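PDB 1KOE: endostatin from Mus musculus, which inhibits angiogenesis as the C-terminal fragment of the collagen XVIII alpha1 chain and probably binds heparin. Local coordinates for residues G16-F28 with S37-Q49. Numbering follows the deposited sequence.
Sequences GMRGIRGADFQCF and SGTFRAFLSSRLQ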
ATOM      1  N   GLY A  16      14.313   2.913   1.323  1.00  8.17           N
ATOM      2  CA  GLY A  16      14.861   3.426   2.577  1.00 10.98           C
ATOM      3  C   GLY A  16      13.858   4.396   3.172  1.00 10.16           C
ATOM      4  O   GLY A  16      13.942   5.604   2.937  1.00 11.38           O
ATOM      5  N   MET A  17      12.912   3.862   3.950  1.00 10.00           N
ATOM      6  CA  MET A  17      11.827   4.656   4.549  1.00  9.58           C
ATOM      7  C   MET A  17      11.969   4.883   6.041  1.00 11.76           C
ATOM      8  O   MET A  17      11.023   5.352   6.682  1.00  9.48           O
ATOM      9  CB  MET A  17      10.496   3.928   4.347  1.00  9.96           C
ATOM     10  CG  MET A  17      10.176   3.572   2.911  1.00 12.59           C
ATOM     11  SD  MET A  17       8.632   2.673   2.858  1.00 14.27           S
ATOM     12  CE  MET A  17       8.653   2.018   1.163  1.00 16.15           C
ATOM     13  N   ARG A  18      13.146   4.560   6.575  1.00 12.28           N
ATOM     14  CA  ARG A  18      13.432   4.647   8.012  1.00 11.91           C
ATOM     15  C   ARG A  18      12.635   3.553   8.712  1.00 12.08           C
ATOM     16  O   ARG A  18      12.165   3.716   9.851  1.00 12.85           O
ATOM     17  CB  ARG A  18      13.094   6.025   8.588  1.00 11.17           C
ATOM     18  CG  ARG A  18      13.959   7.147   8.018  1.00 17.34           C
ATOM     19  CD  ARG A  18      13.935   8.407   8.897  1.00 21.82           C
ATOM     20  NE  ARG A  18      12.744   9.214   8.665  1.00 36.87           N
ATOM     21  N   GLY A  19      12.502   2.424   8.020  1.00  8.74           N
ATOM     22  CA  GLY A  19      11.784   1.288   8.542  1.00  7.52           C
ATOM     23  C   GLY A  19      10.276   1.459   8.511  1.00  7.97           C
ATOM     24  O   GLY A  19       9.762   2.487   8.065  1.00  8.74           O
ATOM     25  N   ILE A  20       9.571   0.459   9.033  1.00  9.58           N
ATOM     26  CA  ILE A  20       8.128   0.503   9.070  1.00  8.21           C
ATOM     27  C   ILE A  20       7.638   1.630  10.010  1.00  8.75           C
ATOM     28  O   ILE A  20       6.582   2.202   9.777  1.00  7.94           O
ATOM     29  CB  ILE A  20       7.547  -0.870   9.444  1.00 12.87           C
ATOM     30  CG1 ILE A  20       6.043  -0.903   9.111  1.00 13.81           C
ATOM     31  CG2 ILE A  20       7.847  -1.195  10.906  1.00 14.12           C
ATOM     32  CD1 ILE A  20       5.766  -0.877   7.608  1.00 13.09           C
ATOM     33  N   ARG A  21       8.393   1.947  11.069  1.00  8.52           N
ATOM     34  CA  ARG A  21       7.995   3.045  11.962  1.00  8.29           C
ATOM     35  C   ARG A  21       7.986   4.360  11.160  1.00  8.10           C
ATOM     36  O   ARG A  21       7.112   5.204  11.359  1.00 10.27           O
ATOM     37  CB  ARG A  21       8.945   3.164  13.171  1.00  9.85           C
ATOM     38  CG  ARG A  21       8.878   1.985  14.128  1.00 13.49           C
ATOM     39  CD  ARG A  21       9.935   2.081  15.209  1.00 12.24           C
ATOM     40  NE  ARG A  21       9.664   1.120  16.279  1.00 15.33           N
ATOM     41  CZ  ARG A  21      10.485   0.867  17.303  1.00 15.84           C
ATOM     42  NH1 ARG A  21      11.645   1.510  17.402  1.00 14.08           N
ATOM     43  NH2 ARG A  21      10.137  -0.025  18.229  1.00 17.98           N
ATOM     44  N   GLY A  22       8.935   4.505  10.227  1.00  8.31           N
ATOM     45  CA  GLY A  22       9.022   5.696   9.397  1.00  7.59           C
ATOM     46  C   GLY A  22       7.826   5.799   8.458  1.00 10.13           C
ATOM     47  O   GLY A  22       7.166   6.837   8.371  1.00  9.79           O
ATOM     48  N   ALA A  23       7.533   4.703   7.767  1.00  9.09           N
ATOM     49  CA  ALA A  23       6.405   4.649   6.832  1.00  8.50           C
ATOM     50  C   ALA A  23       5.078   4.863   7.567  1.00  7.04           C
ATOM     51  O   ALA A  23       4.236   5.647   7.129  1.00  8.57           O
ATOM     52  CB  ALA A  23       6.391   3.318   6.092  1.00 10.08           C
ATOM     53  N   ASP A  24       4.896   4.171   8.683  1.00  6.23           N
ATOM     54  CA  ASP A  24       3.672   4.324   9.476  1.00  6.78           C
ATOM     55  C   ASP A  24       3.512   5.763   9.964  1.00  7.76           C
ATOM     56  O   ASP A  24       2.400   6.293   9.998  1.00  8.73           O
ATOM     57  CB  ASP A  24       3.684   3.386  10.700  1.00  9.35           C
ATOM     58  CG  ASP A  24       3.212   1.958  10.381  1.00 11.70           C
ATOM     59  OD1 ASP A  24       2.703   1.718   9.271  1.00  9.81           O
ATOM     60  OD2 ASP A  24       3.324   1.069  11.268  1.00 11.63           O
ATOM     61  N   PHE A  25       4.614   6.413  10.341  1.00  7.42           N
ATOM     62  CA  PHE A  25       4.535   7.793  10.813  1.00  6.73           C
ATOM     63  C   PHE A  25       4.104   8.734   9.661  1.00  9.46           C
ATOM     64  O   PHE A  25       3.357   9.700   9.869  1.00  9.44           O
ATOM     65  CB  PHE A  25       5.873   8.234  11.414  1.00  7.02           C
ATOM     66  CG  PHE A  25       5.842   9.612  11.989  1.00  9.17           C
ATOM     67  CD1 PHE A  25       4.820   9.996  12.850  1.00 11.91           C
ATOM     68  CD2 PHE A  25       6.835  10.524  11.684  1.00 17.16           C
ATOM     69  CE1 PHE A  25       4.792  11.291  13.411  1.00 16.73           C
ATOM     70  CE2 PHE A  25       6.819  11.812  12.235  1.00 22.21           C
ATOM     71  CZ  PHE A  25       5.798  12.194  13.097  1.00 14.81           C
ATOM     72  N   GLN A  26       4.593   8.471   8.447  1.00  8.27           N
ATOM     73  CA  GLN A  26       4.202   9.282   7.291  1.00  7.65           C
ATOM     74  C   GLN A  26       2.687   9.158   7.067  1.00  7.86           C
ATOM     75  O   GLN A  26       2.015  10.167   6.841  1.00  9.18           O
ATOM     76  CB  GLN A  26       4.990   8.867   6.047  1.00  9.20           C
ATOM     77  CG  GLN A  26       6.421   9.382   6.046  1.00 18.91           C
ATOM     78  CD  GLN A  26       6.479  10.901   6.176  1.00 39.76           C
ATOM     79  OE1 GLN A  26       5.890  11.629   5.367  1.00 52.67           O
ATOM     80  NE2 GLN A  26       7.156  11.389   7.220  1.00 48.77           N
ATOM     81  N   CYS A  27       2.160   7.933   7.125  1.00  5.94           N
ATOM     82  CA  CYS A  27       0.721   7.711   6.966  1.00  5.67           C
ATOM     83  C   CYS A  27      -0.059   8.500   8.030  1.00  8.49           C
ATOM     84  O   CYS A  27      -1.087   9.120   7.734  1.00 11.21           O
ATOM     85  CB  CYS A  27       0.383   6.222   7.082  1.00  7.87           C
ATOM     86  SG  CYS A  27       0.920   5.219   5.655  1.00  8.48           S
ATOM     87  N   PHE A  28       0.430   8.460   9.265  1.00  8.20           N
ATOM     88  CA  PHE A  28      -0.192   9.176  10.385  1.00  9.36           C
ATOM     89  C   PHE A  28      -0.210  10.684  10.123  1.00  9.82           C
ATOM     90  O   PHE A  28      -1.255  11.341  10.222  1.00  7.80           O
ATOM     91  CB  PHE A  28       0.586   8.886  11.684  1.00  7.82           C
ATOM     92  CG  PHE A  28       0.124   9.704  12.869  1.00  7.97           C
ATOM     93  CD1 PHE A  28       0.683  10.951  13.132  1.00 14.48           C
ATOM     94  CD2 PHE A  28      -0.880   9.227  13.713  1.00 12.10           C
ATOM     95  CE1 PHE A  28       0.245  11.720  14.218  1.00 17.07           C
ATOM     96  CE2 PHE A  28      -1.323   9.997  14.807  1.00 12.63           C
ATOM     97  CZ  PHE A  28      -0.755  11.236  15.045  1.00 10.01           C
ATOM     98  N   SER A  37      -9.994  11.007  10.172  1.00 26.10           N
ATOM     99  CA  SER A  37     -10.009  10.530  11.557  1.00 28.96           C
ATOM    100  C   SER A  37      -9.556   9.097  11.833  1.00 28.64           C
ATOM    101  O   SER A  37      -9.196   8.766  12.968  1.00 33.02           O
ATOM    102  CB  SER A  37     -11.408  10.737  12.155  1.00 34.55           C
ATOM    103  OG  SER A  37     -11.794  12.103  12.083  1.00 47.56           O
ATOM    104  N   GLY A  38      -9.609   8.237  10.828  1.00 21.73           N
ATOM    105  CA  GLY A  38      -9.212   6.864  11.067  1.00 23.45           C
ATOM    106  C   GLY A  38      -7.737   6.656  11.353  1.00 22.56           C
ATOM    107  O   GLY A  38      -6.924   7.586  11.241  1.00 23.28           O
ATOM    108  N   THR A  39      -7.399   5.416  11.703  1.00 19.93           N
ATOM    109  CA  THR A  39      -6.025   5.015  11.980  1.00 18.67           C
ATOM    110  C   THR A  39      -5.439   4.393  10.705  1.00 13.33           C
ATOM    111  O   THR A  39      -5.844   3.317  10.282  1.00 15.59           O
ATOM    112  CB  THR A  39      -5.964   3.984  13.133  1.00 27.39           C
ATOM    113  OG1 THR A  39      -6.635   4.520  14.287  1.00 33.04           O
ATOM    114  CG2 THR A  39      -4.504   3.671  13.496  1.00 29.21           C
ATOM    115  N   PHE A  40      -4.494   5.093  10.097  1.00 11.56           N
ATOM    116  CA  PHE A  40      -3.862   4.634   8.866  1.00 10.99           C
ATOM    117  C   PHE A  40      -2.484   4.058   9.097  1.00 12.80           C
ATOM    118  O   PHE A  40      -1.651   4.681   9.759  1.00 14.50           O
ATOM    119  CB  PHE A  40      -3.746   5.787   7.881  1.00  9.82           C
ATOM    120  CG  PHE A  40      -5.064   6.224   7.315  1.00 13.27           C
ATOM    121  CD1 PHE A  40      -5.903   7.066   8.044  1.00 11.48           C
ATOM    122  CD2 PHE A  40      -5.470   5.791   6.057  1.00 11.67           C
ATOM    123  CE1 PHE A  40      -7.122   7.470   7.526  1.00 13.02           C
ATOM    124  CE2 PHE A  40      -6.690   6.197   5.538  1.00 15.24           C
ATOM    125  CZ  PHE A  40      -7.514   7.037   6.275  1.00 12.92           C
ATOM    126  N   ARG A  41      -2.254   2.878   8.537  1.00  8.14           N
ATOM    127  CA  ARG A  41      -0.967   2.217   8.635  1.00  9.25           C
ATOM    128  C   ARG A  41      -0.425   1.967   7.220  1.00  9.34           C
ATOM    129  O   ARG A  41      -1.195   1.903   6.261  1.00  8.16           O
ATOM    130  CB  ARG A  41      -1.119   0.918   9.428  1.00 15.01           C
ATOM    131  CG  ARG A  41      -1.483   1.176  10.895  1.00 22.66           C
ATOM    132  CD  ARG A  41      -0.996   0.090  11.823  1.00 28.20           C
ATOM    133  NE  ARG A  41       0.433  -0.145  11.658  1.00 30.10           N
ATOM    134  CZ  ARG A  41       1.004  -1.344  11.695  1.00 30.96           C
ATOM    135  NH1 ARG A  41       0.252  -2.428  11.899  1.00 25.66           N
ATOM    136  NH2 ARG A  41       2.318  -1.465  11.495  1.00 28.72           N
ATOM    137  N   ALA A  42       0.894   1.895   7.073  1.00  7.60           N
ATOM    138  CA  ALA A  42       1.493   1.657   5.763  1.00  6.68           C
ATOM    139  C   ALA A  42       1.127   0.265   5.258  1.00  7.17           C
ATOM    140  O   ALA A  42       1.125  -0.703   6.019  1.00  8.52           O
ATOM    141  CB  ALA A  42       3.007   1.826   5.835  1.00  7.71           C
ATOM    142  N   PHE A  43       0.784   0.198   3.970  1.00  6.55           N
ATOM    143  CA  PHE A  43       0.406  -1.027   3.255  1.00  8.23           C
ATOM    144  C   PHE A  43       1.724  -1.758   2.895  1.00  7.43           C
ATOM    145  O   PHE A  43       2.181  -1.719   1.757  1.00  8.61           O
ATOM    146  CB  PHE A  43      -0.364  -0.591   1.981  1.00  7.58           C
ATOM    147  CG  PHE A  43      -0.978  -1.724   1.175  1.00  7.95           C
ATOM    148  CD1 PHE A  43      -2.193  -2.307   1.556  1.00 10.05           C
ATOM    149  CD2 PHE A  43      -0.367  -2.166   0.005  1.00 10.04           C
ATOM    150  CE1 PHE A  43      -2.801  -3.310   0.769  1.00 13.92           C
ATOM    151  CE2 PHE A  43      -0.965  -3.159  -0.784  1.00 12.57           C
ATOM    152  CZ  PHE A  43      -2.188  -3.729  -0.397  1.00 10.87           C
ATOM    153  N   LEU A  44       2.354  -2.384   3.882  1.00  7.22           N
ATOM    154  CA  LEU A  44       3.628  -3.058   3.663  1.00  6.87           C
ATOM    155  C   LEU A  44       3.795  -4.189   4.666  1.00  9.21           C
ATOM    156  O   LEU A  44       3.263  -4.107   5.776  1.00  9.14           O
ATOM    157  CB  LEU A  44       4.789  -2.075   3.957  1.00  8.00           C
ATOM    158  CG  LEU A  44       4.974  -0.743   3.218  1.00  6.24           C
ATOM    159  CD1 LEU A  44       5.975   0.160   3.932  1.00  6.93           C
ATOM    160  CD2 LEU A  44       5.423  -1.024   1.794  1.00  9.85           C
ATOM    161  N   SER A  45       4.482  -5.263   4.268  1.00  7.07           N
ATOM    162  CA  SER A  45       4.829  -6.315   5.227  1.00  7.88           C
ATOM    163  C   SER A  45       6.183  -5.851   5.801  1.00 10.02           C
ATOM    164  O   SER A  45       6.907  -5.085   5.156  1.00 11.73           O
ATOM    165  CB  SER A  45       5.031  -7.666   4.538  1.00  8.40           C
ATOM    166  OG  SER A  45       3.805  -8.327   4.314  1.00  8.46           O
ATOM    167  N   SER A  46       6.526  -6.287   7.005  1.00  9.61           N
ATOM    168  CA  SER A  46       7.815  -5.924   7.595  1.00 10.74           C
ATOM    169  C   SER A  46       8.293  -7.111   8.434  1.00 10.89           C
ATOM    170  O   SER A  46       7.623  -8.133   8.490  1.00 10.38           O
ATOM    171  CB  SER A  46       7.711  -4.636   8.426  1.00 16.99           C
ATOM    172  OG  SER A  46       6.706  -4.725   9.441  1.00 22.50           O
ATOM    173  N   ARG A  47       9.443  -6.977   9.086  1.00 13.32           N
ATOM    174  CA  ARG A  47       9.990  -8.081   9.869  1.00 13.60           C
ATOM    175  C   ARG A  47       9.035  -8.794  10.820  1.00 12.92           C
ATOM    176  O   ARG A  47       8.993 -10.019  10.847  1.00 16.34           O
ATOM    177  CB  ARG A  47      11.249  -7.629  10.627  1.00 21.11           C
ATOM    178  CG  ARG A  47      11.831  -8.696  11.566  1.00 31.07           C
ATOM    179  CD  ARG A  47      13.280  -8.390  11.947  1.00 51.84           C
ATOM    180  NE  ARG A  47      14.163  -8.388  10.770  1.00 75.25           N
ATOM    181  CZ  ARG A  47      14.653  -9.478  10.165  1.00 83.77           C
ATOM    182  NH1 ARG A  47      14.368 -10.701  10.621  1.00 84.96           N
ATOM    183  NH2 ARG A  47      15.386  -9.347   9.059  1.00 85.63           N
ATOM    184  N   LEU A  48       8.263  -8.033  11.588  1.00 12.43           N
ATOM    185  CA  LEU A  48       7.340  -8.611  12.560  1.00 15.55           C
ATOM    186  C   LEU A  48       5.870  -8.539  12.167  1.00 15.27           C
ATOM    187  O   LEU A  48       4.995  -8.926  12.939  1.00 17.36           O
ATOM    188  CB  LEU A  48       7.492  -7.864  13.875  1.00 17.61           C
ATOM    189  CG  LEU A  48       8.887  -7.887  14.466  1.00 22.06           C
ATOM    190  CD1 LEU A  48       8.904  -6.901  15.619  1.00 23.60           C
ATOM    191  CD2 LEU A  48       9.240  -9.308  14.922  1.00 23.85           C
ATOM    192  N   GLN A  49       5.590  -8.170  10.932  1.00 12.21           N
ATOM    193  CA  GLN A  49       4.212  -7.989  10.545  1.00 13.64           C
ATOM    194  C   GLN A  49       3.893  -8.385   9.112  1.00 11.79           C
ATOM    195  O   GLN A  49       4.575  -7.961   8.194  1.00 14.24           O
ATOM    196  CB  GLN A  49       3.893  -6.492  10.730  1.00 22.75           C
ATOM    197  CG  GLN A  49       2.563  -6.025  10.197  1.00 37.49           C
ATOM    198  CD  GLN A  49       1.464  -6.078  11.235  1.00 46.69           C
ATOM    199  OE1 GLN A  49       1.275  -5.123  12.001  1.00 52.06           O
ATOM    200  NE2 GLN A  49       0.691  -7.165  11.237  1.00 48.85           N
TER
HETATM  201  O   HOH W   1       2.229  -1.031   8.594  1.00 13.46           O
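Asp24 ties helix 19-33 to the edge strand 40-42 with both oxygens of its carboxylate. OD1 accepts the backbone N-H of Ala42, met nearly along the C-O axis (Ala42 N to Asp24 OD1 2.9 Å, 164° at the hydrogen), and water 1 spans the same OD1 and Ala42 O. OD2 takes the Arg41 guanidinium side-on: NH2 bonds at 2.7 Å on the syn lone pair of Asp24 OD2, while NE reaches that oxygen at 3.2 Å from above the carboxylate plane. The two flat groups stand 76° apart, so the salt bridge converges on one oxygen and leaves the other for the strand. The CB of Arg41 points away from the helix; a bend at chi3 brings the guanidinium back to it. Gln49 OE1 lies in the guanidinium plane and accepts from Arg41 NH1 (2.9 Å), though NH1 stands above the plane of the Gln49 carbonyl; this bond fixes the rotation of the group and should reinforce its hold on Asp24.

Beside this polar clamp lies an apolar seam. Ala23 CB meets Ala42 CB at 3.7 Å, small residues that let the axes of helix 19-28 and strand 40-42 approach to 6.5 Å. Ile20 sends CG1 anti to its backbone N (chi1 -165°), carrying CD1 alongside Leu44 CD1 (3.8 Å), the two chains running in opposite senses, while its CB lies beside Ser46. Met17 SD meets Leu44 CD1 end-on, and Trp114 and Trp132 pack against both residues. At the other end Cys27 SG, bonded to Cys167 of strand 166-169, lies 3.6 Å from Ala42 CA. The helix thus packs, roughly antiparallel, over the edge strand of a mixed sheet and is pinned covalently to the strand next to it, an arrangement characteristic of the C-type-lectin-like fold of endostatin.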